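PDB 3K9C: transcriptional regulator, LacI family protein from Rhodococcus jostii, which probably regulates transcription by binding DNA, with a periplasmic-binding-protein-like region that in LacI relatives senses small effector molecules. Local coordinates for residues Phe19-Pro24 with Leu46-Pro51; Arg53-Ala58 with Thr75-Asp80; Pro90-Ala95 with Gly104-Asp109; Gly165-Thr170 with Ala191-Cys196; Ser237-His242 with Ala266-Arg271. All coordinates share one frame; numbering follows the deposited sequence.

Interaction 1 (Phe19-Pro24 with Leu46-Pro51); sequences FELQQP and LSAVAP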
# COMPACT_ATOMS: atom_id res chain seq x y z
N PHE B 19 -0.96 -10.86 8.03
CA PHE B 19 -1.54 -10.03 6.96
C PHE B 19 -0.59 -9.83 5.78
O PHE B 19 0.63 -9.98 5.92
CB PHE B 19 -1.93 -8.65 7.50
CG PHE B 19 -0.77 -7.71 7.64
CD1 PHE B 19 -0.62 -6.65 6.75
CD2 PHE B 19 0.18 -7.91 8.63
CE1 PHE B 19 0.48 -5.79 6.86
CE2 PHE B 19 1.27 -7.06 8.74
CZ PHE B 19 1.42 -6.00 7.86
N GLU B 20 -1.15 -9.48 4.63
CA GLU B 20 -0.36 -9.25 3.42
C GLU B 20 0.20 -7.84 3.35
O GLU B 20 -0.55 -6.86 3.27
CB GLU B 20 -1.19 -9.51 2.17
CG GLU B 20 -1.43 -10.96 1.86
CD GLU B 20 -2.40 -11.15 0.71
OE1 GLU B 20 -2.24 -10.47 -0.34
OE2 GLU B 20 -3.31 -11.99 0.84
N LEU B 21 1.53 -7.74 3.36
CA LEU B 21 2.21 -6.46 3.27
C LEU B 21 1.77 -5.74 1.99
O LEU B 21 1.63 -6.35 0.93
CB LEU B 21 3.72 -6.67 3.26
CG LEU B 21 4.59 -5.55 3.84
CD1 LEU B 21 4.20 -5.30 5.28
CD2 LEU B 21 6.07 -5.94 3.76
N GLN B 22 1.54 -4.44 2.08
CA GLN B 22 1.14 -3.66 0.91
C GLN B 22 -0.21 -4.05 0.29
O GLN B 22 -0.41 -3.85 -0.91
CB GLN B 22 2.23 -3.72 -0.16
CG GLN B 22 3.61 -3.33 0.34
CD GLN B 22 4.56 -3.00 -0.78
OE1 GLN B 22 4.30 -2.09 -1.58
NE2 GLN B 22 5.67 -3.72 -0.86
N GLN B 23 -1.11 -4.64 1.07
CA GLN B 23 -2.43 -4.98 0.55
C GLN B 23 -3.33 -3.94 1.19
O GLN B 23 -3.55 -3.95 2.39
CB GLN B 23 -2.84 -6.39 0.98
CG GLN B 23 -4.10 -6.88 0.29
CD GLN B 23 -3.90 -7.05 -1.21
OE1 GLN B 23 -3.06 -7.85 -1.64
NE2 GLN B 23 -4.66 -6.31 -2.00
N PRO B 24 -3.87 -3.01 0.39
CA PRO B 24 -4.75 -1.94 0.89
C PRO B 24 -5.76 -2.34 1.96
O PRO B 24 -5.76 -1.78 3.05
CB PRO B 24 -5.41 -1.43 -0.39
CG PRO B 24 -4.31 -1.60 -1.41
CD PRO B 24 -3.81 -3.00 -1.08
N LEU B 46 2.17 -8.32 14.74
CA LEU B 46 1.98 -8.54 13.32
C LEU B 46 3.06 -9.48 12.82
O LEU B 46 4.17 -9.49 13.34
CB LEU B 46 2.12 -7.24 12.54
CG LEU B 46 1.29 -6.03 12.92
CD1 LEU B 46 1.83 -4.81 12.18
CD2 LEU B 46 -0.16 -6.30 12.58
N SER B 47 2.71 -10.26 11.80
CA SER B 47 3.64 -11.16 11.14
C SER B 47 3.20 -10.99 9.70
O SER B 47 2.06 -11.35 9.35
CB SER B 47 3.46 -12.61 11.59
OG SER B 47 4.43 -13.43 10.97
N ALA B 48 4.08 -10.45 8.87
CA ALA B 48 3.71 -10.17 7.49
C ALA B 48 3.98 -11.25 6.46
O ALA B 48 4.96 -12.00 6.54
CB ALA B 48 4.38 -8.88 7.04
N VAL B 49 3.09 -11.32 5.48
CA VAL B 49 3.22 -12.25 4.37
C VAL B 49 3.60 -11.37 3.17
O VAL B 49 3.04 -10.28 2.99
CB VAL B 49 1.88 -12.99 4.07
CG1 VAL B 49 2.02 -13.83 2.80
CG2 VAL B 49 1.49 -13.87 5.25
N ALA B 50 4.58 -11.82 2.39
CA ALA B 50 5.05 -11.11 1.20
C ALA B 50 5.60 -12.13 0.21
O ALA B 50 5.81 -13.28 0.56
CB ALA B 50 6.13 -10.11 1.58
N PRO B 51 5.85 -11.71 -1.05
CA PRO B 51 6.38 -12.66 -2.04
C PRO B 51 7.55 -13.49 -1.54
O PRO B 51 7.62 -14.69 -1.79
CB PRO B 51 6.76 -11.76 -3.22
CG PRO B 51 5.73 -10.66 -3.13
CD PRO B 51 5.71 -10.37 -1.64
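Phe19 holds CG between its backbone N and carbonyl carbon (chi1 79°), which swings the ring over toward strand 42-49, where CE2 comes 3.9 Å from Leu46 CB and also touches the methyl of Ala48. Leu46 puts CG anti to its own carbonyl carbon (chi1 -54°), and both of its methyls stay close to the same ring corner, CE2. From the far end of the strand pair Leu21 adds CD1, 4.0 Å from Ala48 CB, so that the alanine methyl is shared between an aromatic and an aliphatic neighbour. Beneath these side chains the backbones pair in parallel, Phe19 with Ala48 and Glu20 with Val49. Val49 N donates to Phe19 O at 2.8 Å, and Leu21 N to Val49 O at 3.0 Å, close to the line of that carbonyl; the bond from Phe19 N to Ser47 O is weak at 3.3 Å. Past the strand end, residues Glu20 to Gln23 form a type II turn leading into helix 24-39, in the first beta-alpha-beta crossover of a Rossmann-like subdomain. His26 and Val30 of that helix also pack on the Phe19 ring, and Tyr34 of the second subunit bonds through its hydroxyl to Ala48 N. The chemistry is thus divided: backbone amides and carbonyls set the register, while the side chains of Phe19, Leu21, Leu46 and Ala48 meet through apolar contact alone.

Interaction 2 (Arg53-Ala58 with Thr75-Asp80); sequences RAEKVA and TRFDTD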
# COMPACT_ATOMS: atom_id res chain seq x y z
N ARG B 53 8.19 -14.06 1.60
CA ARG B 53 7.93 -14.58 2.94
C ARG B 53 6.58 -15.28 3.00
O ARG B 53 5.56 -14.65 3.27
CB ARG B 53 8.00 -13.46 3.99
CG ARG B 53 8.40 -14.01 5.37
CD ARG B 53 8.72 -12.94 6.40
NE ARG B 53 7.54 -12.62 7.19
CZ ARG B 53 7.38 -12.92 8.47
NH1 ARG B 53 8.32 -13.55 9.15
NH2 ARG B 53 6.24 -12.61 9.07
N ALA B 54 6.60 -16.58 2.74
CA ALA B 54 5.39 -17.40 2.74
C ALA B 54 4.55 -17.28 4.00
O ALA B 54 5.08 -17.08 5.11
CB ALA B 54 5.76 -18.86 2.49
N GLU B 55 3.24 -17.41 3.83
CA GLU B 55 2.32 -17.34 4.96
C GLU B 55 2.66 -18.41 5.98
O GLU B 55 2.41 -18.24 7.18
CB GLU B 55 0.88 -17.48 4.48
CG GLU B 55 -0.11 -17.61 5.63
CD GLU B 55 -1.54 -17.46 5.18
OE1 GLU B 55 -1.87 -17.96 4.08
OE2 GLU B 55 -2.34 -16.86 5.94
N LYS B 56 3.21 -19.52 5.51
CA LYS B 56 3.60 -20.61 6.39
C LYS B 56 4.72 -20.10 7.32
O LYS B 56 4.73 -20.37 8.52
CB LYS B 56 4.10 -21.80 5.56
CG LYS B 56 4.40 -23.05 6.37
CD LYS B 56 4.95 -24.17 5.48
CE LYS B 56 6.34 -23.82 4.94
NZ LYS B 56 6.86 -24.84 3.97
N VAL B 57 5.67 -19.36 6.74
CA VAL B 57 6.79 -18.81 7.50
C VAL B 57 6.30 -17.76 8.50
O VAL B 57 6.77 -17.69 9.64
CB VAL B 57 7.83 -18.16 6.55
CG1 VAL B 57 8.94 -17.50 7.35
CG2 VAL B 57 8.40 -19.22 5.61
N ALA B 58 5.35 -16.95 8.06
CA ALA B 58 4.79 -15.91 8.91
C ALA B 58 4.07 -16.51 10.12
O ALA B 58 4.22 -16.01 11.25
CB ALA B 58 3.84 -15.06 8.10
N THR B 75 -6.32 -15.55 4.73
CA THR B 75 -5.40 -16.68 4.65
C THR B 75 -5.71 -17.64 3.50
O THR B 75 -6.86 -17.79 3.08
CB THR B 75 -5.41 -17.48 5.98
OG1 THR B 75 -4.43 -18.53 5.91
CG2 THR B 75 -6.78 -18.09 6.23
N ARG B 76 -4.67 -18.31 3.00
CA ARG B 76 -4.81 -19.26 1.91
C ARG B 76 -4.58 -20.70 2.41
O ARG B 76 -4.50 -21.64 1.61
CB ARG B 76 -3.82 -18.94 0.79
CG ARG B 76 -3.85 -17.49 0.31
CD ARG B 76 -5.21 -17.09 -0.20
NE ARG B 76 -5.48 -17.63 -1.53
CZ ARG B 76 -4.90 -17.19 -2.65
NH1 ARG B 76 -4.03 -16.19 -2.59
NH2 ARG B 76 -5.20 -17.75 -3.81
N PHE B 77 -4.46 -20.86 3.72
CA PHE B 77 -4.25 -22.17 4.33
C PHE B 77 -5.43 -23.09 4.04
O PHE B 77 -6.58 -22.65 4.09
CB PHE B 77 -4.12 -22.04 5.85
CG PHE B 77 -2.74 -21.69 6.33
CD1 PHE B 77 -1.70 -21.48 5.43
CD2 PHE B 77 -2.48 -21.61 7.70
CE1 PHE B 77 -0.42 -21.21 5.88
CE2 PHE B 77 -1.19 -21.33 8.16
CZ PHE B 77 -0.16 -21.13 7.25
N ASP B 78 -5.14 -24.35 3.74
CA ASP B 78 -6.21 -25.32 3.50
C ASP B 78 -6.66 -25.89 4.84
O ASP B 78 -6.14 -25.52 5.90
CB ASP B 78 -5.75 -26.45 2.57
CG ASP B 78 -4.54 -27.19 3.09
OD1 ASP B 78 -4.48 -27.48 4.31
OD2 ASP B 78 -3.64 -27.51 2.28
N THR B 79 -7.63 -26.80 4.80
CA THR B 79 -8.17 -27.43 6.00
C THR B 79 -7.09 -27.99 6.92
O THR B 79 -7.15 -27.81 8.14
CB THR B 79 -9.13 -28.58 5.63
OG1 THR B 79 -10.15 -28.10 4.75
CG2 THR B 79 -9.78 -29.16 6.89
N ASP B 80 -6.12 -28.66 6.33
CA ASP B 80 -5.02 -29.28 7.08
C ASP B 80 -4.12 -28.28 7.80
O ASP B 80 -3.83 -28.44 8.99
CB ASP B 80 -4.19 -30.14 6.13
CG ASP B 80 -5.05 -31.04 5.25
OD1 ASP B 80 -5.80 -30.50 4.41
OD2 ASP B 80 -4.97 -32.28 5.40
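The Phe77 ring carries the carboxylate carbon of Glu55 over one face, CD standing 3.9 Å above the ring plane and displaced toward the rim, while Lys56 CA lies at the edge in the plane. Carboxylate and ring are turned 36° from each other, and the closest approach is made by the aliphatic part of the glutamate, Glu55 CG lying 3.6 Å from Phe77 CE1. With CG anti to the backbone N (chi1 172°) and the chain extended beyond it, Glu55 reaches from the first turn of helix 55-63 to the loop that follows strand 67-73. There its two oxygens take separate donors. Arg76 N gives an almost straight bond of 3.0 Å to Glu55 OE1, which receives it on its syn lone pair, and Thr75 OG1 donates to OE2 at 2.7 Å from well above the carboxylate plane. The same Thr75 hydroxyl accepts from Phe77 N at 3.2 Å, an ST turn that bends the chain ahead of helix 79-86. This loop follows the third strand of the Rossmann-like sheet, and the carboxylate ties it to the helix preceding that strand. Were Glu55 an alanine, Arg76 N and the Thr75 hydroxyl would probably lose their acceptor, and the Phe77 face the cover of that side chain. Val59 of helix 55-63 also packs on Phe77, and Arg96 donates through NH1 to the backbone oxygens of Thr75 and Phe77.

Interaction 3 (Pro90-Ala95 with Gly104-Asp109); sequences PALVVA and GAVRGD
Strands 91-94 and 104-108 are neighbours in the parallel part of the N-terminal Rossmann-like sheet, and they run in the same direction, 20° apart. Four backbone bonds zip them together. Gly104 N donates to Ala91 O and Val93 N to Gly104 O, the latter at 2.9 Å; farther along, Val106 N reaches Val93 O at 3.1 Å and Ala95 N closes the ladder on Val106 O. The pairs Leu92 with Gly104, Val93 with Ala105 and Val94 with Val106 alternate between the two faces. On one face Leu92 turns CG anti to its backbone N (chi1 -176°) and leans across the bare Gly104, CG lying 3.5 Å from Gly104 O, before CD2 meets Val106 CG2 at 4.0 Å. Replacing Leu92 by an alanine would probably open a gap over Gly104 and take away the methyl contact with Val106 CG2. On the other face Val93 CG2 touches Ala105 CB at 3.6 Å. Arg107 lays its CB against the backbone of Ala95 and sends its guanidinium to a salt bridge with Asp262. Helix 240-255 covers the face of Leu92, Val94 and Val106, with Met243 and Ala246 on Val106; strand 67-73 pairs with the other edge of strand 91-94, and strand 262-270 lies beyond 104-108.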
# COMPACT_ATOMS: atom_id res chain seq x y z
N PRO B 90 -5.96 -20.90 19.67
CA PRO B 90 -7.26 -20.56 19.08
C PRO B 90 -6.99 -19.71 17.83
O PRO B 90 -6.11 -18.84 17.85
CB PRO B 90 -7.95 -19.78 20.19
CG PRO B 90 -7.40 -20.44 21.43
CD PRO B 90 -5.93 -20.56 21.10
N ALA B 91 -7.73 -19.97 16.76
CA ALA B 91 -7.54 -19.24 15.52
C ALA B 91 -8.84 -18.76 14.88
O ALA B 91 -9.89 -19.39 15.03
CB ALA B 91 -6.76 -20.11 14.52
N LEU B 92 -8.75 -17.64 14.17
CA LEU B 92 -9.88 -17.03 13.49
C LEU B 92 -9.40 -16.39 12.18
O LEU B 92 -8.40 -15.67 12.15
CB LEU B 92 -10.51 -15.96 14.39
CG LEU B 92 -11.78 -15.23 13.93
CD1 LEU B 92 -12.58 -14.82 15.17
CD2 LEU B 92 -11.43 -14.01 13.08
N VAL B 93 -10.11 -16.68 11.10
CA VAL B 93 -9.77 -16.13 9.80
C VAL B 93 -10.69 -14.95 9.49
O VAL B 93 -11.83 -14.90 9.96
CB VAL B 93 -9.92 -17.19 8.68
CG1 VAL B 93 -9.05 -18.41 9.00
CG2 VAL B 93 -11.38 -17.59 8.52
N VAL B 94 -10.19 -14.01 8.71
CA VAL B 94 -10.96 -12.84 8.32
C VAL B 94 -11.10 -12.74 6.81
O VAL B 94 -10.18 -13.09 6.07
CB VAL B 94 -10.31 -11.54 8.83
CG1 VAL B 94 -11.13 -10.35 8.38
CG2 VAL B 94 -10.23 -11.56 10.34
N ALA B 95 -12.27 -12.28 6.36
CA ALA B 95 -12.55 -12.09 4.94
C ALA B 95 -12.75 -13.39 4.18
O ALA B 95 -12.64 -13.41 2.95
CB ALA B 95 -11.43 -11.27 4.30
N GLY B 104 -12.81 -19.96 14.08
CA GLY B 104 -13.76 -18.89 13.85
C GLY B 104 -13.50 -18.07 12.60
O GLY B 104 -12.41 -18.11 12.03
N ALA B 105 -14.50 -17.31 12.17
CA ALA B 105 -14.36 -16.48 10.99
C ALA B 105 -15.25 -15.25 11.10
O ALA B 105 -16.32 -15.29 11.70
CB ALA B 105 -14.72 -17.26 9.76
N VAL B 106 -14.76 -14.16 10.53
CA VAL B 106 -15.45 -12.88 10.50
C VAL B 106 -15.23 -12.39 9.07
O VAL B 106 -14.11 -12.02 8.69
CB VAL B 106 -14.84 -11.89 11.51
CG1 VAL B 106 -15.43 -10.51 11.30
CG2 VAL B 106 -15.11 -12.37 12.93
N ARG B 107 -16.30 -12.41 8.27
CA ARG B 107 -16.23 -12.03 6.87
C ARG B 107 -17.45 -11.25 6.41
O ARG B 107 -18.49 -11.24 7.09
CB ARG B 107 -16.08 -13.29 6.02
CG ARG B 107 -17.22 -14.28 6.22
CD ARG B 107 -16.79 -15.70 5.90
NE ARG B 107 -17.86 -16.67 6.08
CZ ARG B 107 -18.89 -16.84 5.25
NH1 ARG B 107 -18.99 -16.10 4.15
NH2 ARG B 107 -19.82 -17.74 5.52
N GLY B 108 -17.33 -10.61 5.26
CA GLY B 108 -18.44 -9.86 4.71
C GLY B 108 -19.29 -10.76 3.84
O GLY B 108 -18.84 -11.82 3.39
N ASP B 109 -20.53 -10.35 3.60
CA ASP B 109 -21.43 -11.13 2.77
C ASP B 109 -21.13 -10.76 1.31
O ASP B 109 -21.81 -9.92 0.73
CB ASP B 109 -22.89 -10.78 3.11
CG ASP B 109 -23.88 -11.77 2.53
OD1 ASP B 109 -23.68 -12.23 1.38
OD2 ASP B 109 -24.86 -12.09 3.23

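Interaction 4 (Gly165-Thr170 with Ala191-Cys196); sequences GGTTET and AFNDRC
Phe192 sends CG anti to its backbone N (chi1 177°), which lays the ring alongside Thr167, the two side chains pointing the same way; CE2 sits 3.6 Å from Thr167 CG2, and CD2 is near Gly166 O. Next comes Asn193, the N-cap of helix 194-206. Its OD1 accepts from Cys196 N at 2.8 Å, nearly in line with the amide C=O, while ND2 reaches back to Thr167 O in a weak bond of 3.4 Å and has a second weak partner in a bound glycerol. One amide thus closes the first turn of its own helix and touches the loop opposite. Arg195 then crosses the loop: CD passes 3.4 Å from Thr167 O, and CG lies 3.3 Å from Glu169 CD. The carboxylate and guanidinium planes are only 17° apart, yet Glu169 OE2 stands well out of the guanidinium plane, 3.5 Å from NE, so this salt bridge rests on charge without an N-H aimed at the oxygen. The firmer polar partners lie elsewhere, Gln22 O for Arg195 NH2 and Arg224 of the second subunit for Glu169 OE1. Cys196 ends the walk with CB at 4.0 Å from Gly166 O. The contact brings the N-terminal ends of helices 169-181 and 194-206 together, just past strands 160-164 and 188-191 of the four-stranded parallel sheet, with Leu225 of helix 224-227 packing on Arg195.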
# COMPACT_ATOMS: atom_id res chain seq x y z
N GLY B 165 -9.66 -12.30 -13.39
CA GLY B 165 -8.82 -11.18 -13.06
C GLY B 165 -7.83 -11.50 -11.96
O GLY B 165 -7.09 -12.47 -12.05
N GLY B 166 -7.85 -10.68 -10.92
CA GLY B 166 -6.94 -10.87 -9.80
C GLY B 166 -7.18 -9.76 -8.80
O GLY B 166 -8.24 -9.13 -8.83
N THR B 167 -6.20 -9.50 -7.94
CA THR B 167 -6.31 -8.47 -6.91
C THR B 167 -5.44 -7.25 -7.15
O THR B 167 -5.44 -6.33 -6.34
CB THR B 167 -5.91 -9.03 -5.53
OG1 THR B 167 -4.52 -9.40 -5.56
CG2 THR B 167 -6.74 -10.27 -5.19
N THR B 168 -4.69 -7.23 -8.25
CA THR B 168 -3.80 -6.10 -8.51
C THR B 168 -4.25 -5.25 -9.69
O THR B 168 -5.11 -5.65 -10.48
CB THR B 168 -2.37 -6.56 -8.79
OG1 THR B 168 -2.30 -7.12 -10.11
CG2 THR B 168 -1.94 -7.62 -7.77
N GLU B 169 -3.64 -4.07 -9.80
CA GLU B 169 -3.97 -3.14 -10.88
C GLU B 169 -3.73 -3.75 -12.26
O GLU B 169 -4.43 -3.42 -13.22
CB GLU B 169 -3.16 -1.84 -10.75
CG GLU B 169 -3.29 -1.15 -9.39
CD GLU B 169 -2.25 -1.61 -8.37
OE1 GLU B 169 -1.77 -2.75 -8.47
OE2 GLU B 169 -1.91 -0.82 -7.46
N THR B 170 -2.74 -4.63 -12.37
CA THR B 170 -2.43 -5.25 -13.66
C THR B 170 -3.57 -6.10 -14.21
O THR B 170 -3.86 -6.06 -15.41
CB THR B 170 -1.18 -6.13 -13.57
OG1 THR B 170 -0.08 -5.34 -13.08
CG2 THR B 170 -0.82 -6.69 -14.94
N ALA B 191 -15.29 -4.50 -10.63
CA ALA B 191 -13.98 -5.10 -10.39
C ALA B 191 -13.97 -5.90 -9.10
O ALA B 191 -14.76 -5.63 -8.20
CB ALA B 191 -12.91 -4.01 -10.35
N PHE B 192 -13.06 -6.87 -9.01
CA PHE B 192 -12.98 -7.72 -7.81
C PHE B 192 -12.76 -6.87 -6.56
O PHE B 192 -13.45 -7.06 -5.56
CB PHE B 192 -11.84 -8.74 -7.93
CG PHE B 192 -11.67 -9.58 -6.71
CD1 PHE B 192 -12.67 -10.45 -6.30
CD2 PHE B 192 -10.51 -9.49 -5.95
CE1 PHE B 192 -12.53 -11.21 -5.15
CE2 PHE B 192 -10.36 -10.25 -4.79
CZ PHE B 192 -11.37 -11.11 -4.39
N ASN B 193 -11.80 -5.96 -6.61
CA ASN B 193 -11.52 -5.06 -5.50
C ASN B 193 -11.04 -3.69 -6.01
O ASN B 193 -10.84 -3.51 -7.21
CB ASN B 193 -10.49 -5.68 -4.51
CG ASN B 193 -9.07 -5.78 -5.07
OD1 ASN B 193 -8.75 -5.28 -6.14
ND2 ASN B 193 -8.20 -6.43 -4.31
N ASP B 194 -10.89 -2.73 -5.09
CA ASP B 194 -10.45 -1.38 -5.44
C ASP B 194 -9.12 -1.30 -6.20
O ASP B 194 -8.97 -0.48 -7.11
CB ASP B 194 -10.33 -0.52 -4.18
CG ASP B 194 -11.67 -0.27 -3.49
OD1 ASP B 194 -12.72 -0.52 -4.11
OD2 ASP B 194 -11.65 0.19 -2.33
N ARG B 195 -8.15 -2.13 -5.81
CA ARG B 195 -6.86 -2.11 -6.50
C ARG B 195 -7.03 -2.57 -7.94
O ARG B 195 -6.37 -2.06 -8.85
CB ARG B 195 -5.85 -3.00 -5.77
CG ARG B 195 -4.47 -3.00 -6.42
CD ARG B 195 -3.46 -3.73 -5.57
NE ARG B 195 -2.75 -2.82 -4.67
CZ ARG B 195 -1.86 -3.21 -3.76
NH1 ARG B 195 -1.57 -4.50 -3.62
NH2 ARG B 195 -1.25 -2.31 -3.00
N CYS B 196 -7.92 -3.54 -8.15
CA CYS B 196 -8.19 -4.05 -9.49
C CYS B 196 -8.89 -2.94 -10.28
O CYS B 196 -8.60 -2.72 -11.46
CB CYS B 196 -9.11 -5.27 -9.39
SG CYS B 196 -9.55 -5.99 -10.97

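Interaction 5 (Ser237-His242 with Ala266-Arg271); sequences SQDATH and APHLVR
Ser237 N donates to His268 O at 2.8 Å, almost in line with that carbonyl, and His268 N returns a bond to Ser237 O at 3.1 Å. The two make an antiparallel hydrogen-bonded pair between strands 235-237 and 262-270, at the border of the seven-stranded sheet. The His268 side chain has CG between its backbone N and carbonyl carbon (chi1 44°), which folds the imidazole back across the serine: Ser237 CB lies over one ring face, 3.4 Å from CE1, and Ser237 OG is equally near that carbon. At the ring edge, in its plane, Asp239 OD2 stands 3.9 Å from His268 NE2, with the carboxylate turned nearly perpendicular to the imidazole. Ser237 OG has a further task, accepting from Asp239 N at 2.8 Å in an ST turn. Asp239 in turn is the N-cap of helix 240-255: its OD1 takes the bond from His242 N at 3.1 Å, the donor coming from above the carboxylate plane. Val270 CG2 touches Ser237 CB on the same face as the imidazole, and Pro267 CB sits close to Ser237 O. Nearby, Gln238 NE2 bonds to Asp221 and to a bound glycerol. The Ser237 hydroxyl and the Asp239 carboxylate thus take up backbone N-H groups where strand gives way to helix, and the nearby acid would probably favour the protonated form of His268 somewhat, without a direct bond between them.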
# COMPACT_ATOMS: atom_id res chain seq x y z
N SER B 237 -18.37 -1.18 0.65
CA SER B 237 -17.68 -1.24 1.93
C SER B 237 -17.94 -2.52 2.69
O SER B 237 -19.04 -3.07 2.64
CB SER B 237 -18.07 -0.06 2.82
OG SER B 237 -17.63 -0.27 4.15
N GLN B 238 -16.92 -2.98 3.39
CA GLN B 238 -17.01 -4.18 4.21
C GLN B 238 -16.98 -3.74 5.66
O GLN B 238 -17.00 -4.55 6.58
CB GLN B 238 -15.83 -5.10 3.95
CG GLN B 238 -15.72 -5.58 2.52
CD GLN B 238 -15.04 -6.93 2.45
OE1 GLN B 238 -15.52 -7.90 3.03
NE2 GLN B 238 -13.92 -6.99 1.74
N ASP B 239 -16.92 -2.42 5.85
CA ASP B 239 -16.88 -1.82 7.18
C ASP B 239 -15.72 -2.37 7.99
O ASP B 239 -15.92 -3.12 8.93
CB ASP B 239 -18.19 -2.08 7.93
CG ASP B 239 -18.42 -1.07 9.03
OD1 ASP B 239 -17.44 -0.71 9.73
OD2 ASP B 239 -19.58 -0.64 9.21
N ALA B 240 -14.51 -1.98 7.60
CA ALA B 240 -13.29 -2.42 8.26
C ALA B 240 -13.31 -2.29 9.79
O ALA B 240 -12.92 -3.23 10.51
CB ALA B 240 -12.10 -1.65 7.68
N THR B 241 -13.75 -1.15 10.29
CA THR B 241 -13.79 -0.94 11.73
C THR B 241 -14.62 -2.01 12.44
O THR B 241 -14.15 -2.63 13.39
CB THR B 241 -14.32 0.45 12.09
OG1 THR B 241 -13.55 1.44 11.41
CG2 THR B 241 -14.21 0.68 13.59
N HIS B 242 -15.85 -2.22 11.99
CA HIS B 242 -16.71 -3.23 12.61
C HIS B 242 -16.17 -4.64 12.41
O HIS B 242 -16.31 -5.51 13.27
CB HIS B 242 -18.14 -3.14 12.07
CG HIS B 242 -19.10 -4.07 12.75
ND1 HIS B 242 -20.40 -4.23 12.33
CD2 HIS B 242 -18.95 -4.87 13.83
CE1 HIS B 242 -21.01 -5.09 13.12
NE2 HIS B 242 -20.16 -5.50 14.04
N ALA B 266 -22.92 -7.58 6.99
CA ALA B 266 -23.54 -6.95 5.84
C ALA B 266 -22.68 -5.80 5.32
O ALA B 266 -22.17 -4.99 6.09
CB ALA B 266 -24.91 -6.42 6.21
N PRO B 267 -22.50 -5.74 3.99
CA PRO B 267 -21.70 -4.67 3.38
C PRO B 267 -22.66 -3.58 2.92
O PRO B 267 -23.87 -3.75 2.97
CB PRO B 267 -21.05 -5.38 2.20
CG PRO B 267 -22.17 -6.26 1.73
CD PRO B 267 -22.72 -6.83 3.03
N HIS B 268 -22.12 -2.44 2.48
CA HIS B 268 -22.98 -1.37 1.98
C HIS B 268 -22.34 -0.66 0.81
O HIS B 268 -21.12 -0.69 0.64
CB HIS B 268 -23.38 -0.38 3.09
CG HIS B 268 -22.26 0.03 4.00
ND1 HIS B 268 -21.43 1.09 3.73
CD2 HIS B 268 -21.87 -0.46 5.20
CE1 HIS B 268 -20.57 1.24 4.73
NE2 HIS B 268 -20.82 0.31 5.63
N LEU B 269 -23.18 -0.04 -0.00
CA LEU B 269 -22.72 0.67 -1.18
C LEU B 269 -22.25 2.06 -0.84
O LEU B 269 -22.88 2.77 -0.06
CB LEU B 269 -23.84 0.78 -2.22
CG LEU B 269 -23.48 1.64 -3.44
CD1 LEU B 269 -22.44 0.92 -4.27
CD2 LEU B 269 -24.73 1.93 -4.27
N VAL B 270 -21.12 2.45 -1.42
CA VAL B 270 -20.57 3.76 -1.21
C VAL B 270 -20.42 4.38 -2.59
O VAL B 270 -19.49 4.04 -3.33
CB VAL B 270 -19.19 3.69 -0.51
CG1 VAL B 270 -18.63 5.10 -0.33
CG2 VAL B 270 -19.33 2.99 0.82
N ARG B 271 -21.35 5.26 -2.93
CA ARG B 271 -21.36 5.93 -4.22
C ARG B 271 -20.48 7.16 -4.26
O ARG B 271 -20.54 8.01 -3.38
CB ARG B 271 -22.78 6.37 -4.61
CG ARG B 271 -23.70 5.28 -5.04
CD ARG B 271 -25.12 5.81 -5.13
NE ARG B 271 -25.55 6.34 -3.83
CZ ARG B 271 -26.78 6.73 -3.55
NH1 ARG B 271 -27.73 6.66 -4.48
NH2 ARG B 271 -27.07 7.19 -2.33
O HOH W 1 -22.05 -4.67 9.40

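In the fold
Interactions 1, 3 and 5 all reach the seven-stranded sheet: interaction 1 at its 42-49 edge, interaction 3 well inside, its centre about 17 Å from that of interaction 1, and interaction 5 at the other edge. Interaction 2 touches interactions 1 and 3, through Arg53 NE to Ala48 O (2.7 Å) and Thr75 CG2 against Val93 CG1. Interaction 4 lies at the end of the other, four-stranded sheet, yet Arg195 NH2 meets Gln22 O of interaction 1 at 2.7 Å, a link across the two subdomains. Glycerol, probably from crystallisation, lies near Ala95, Asn193 and Gln238, where LacI relatives have their effector cleft. Interactions 1 and 4 both meet the second subunit.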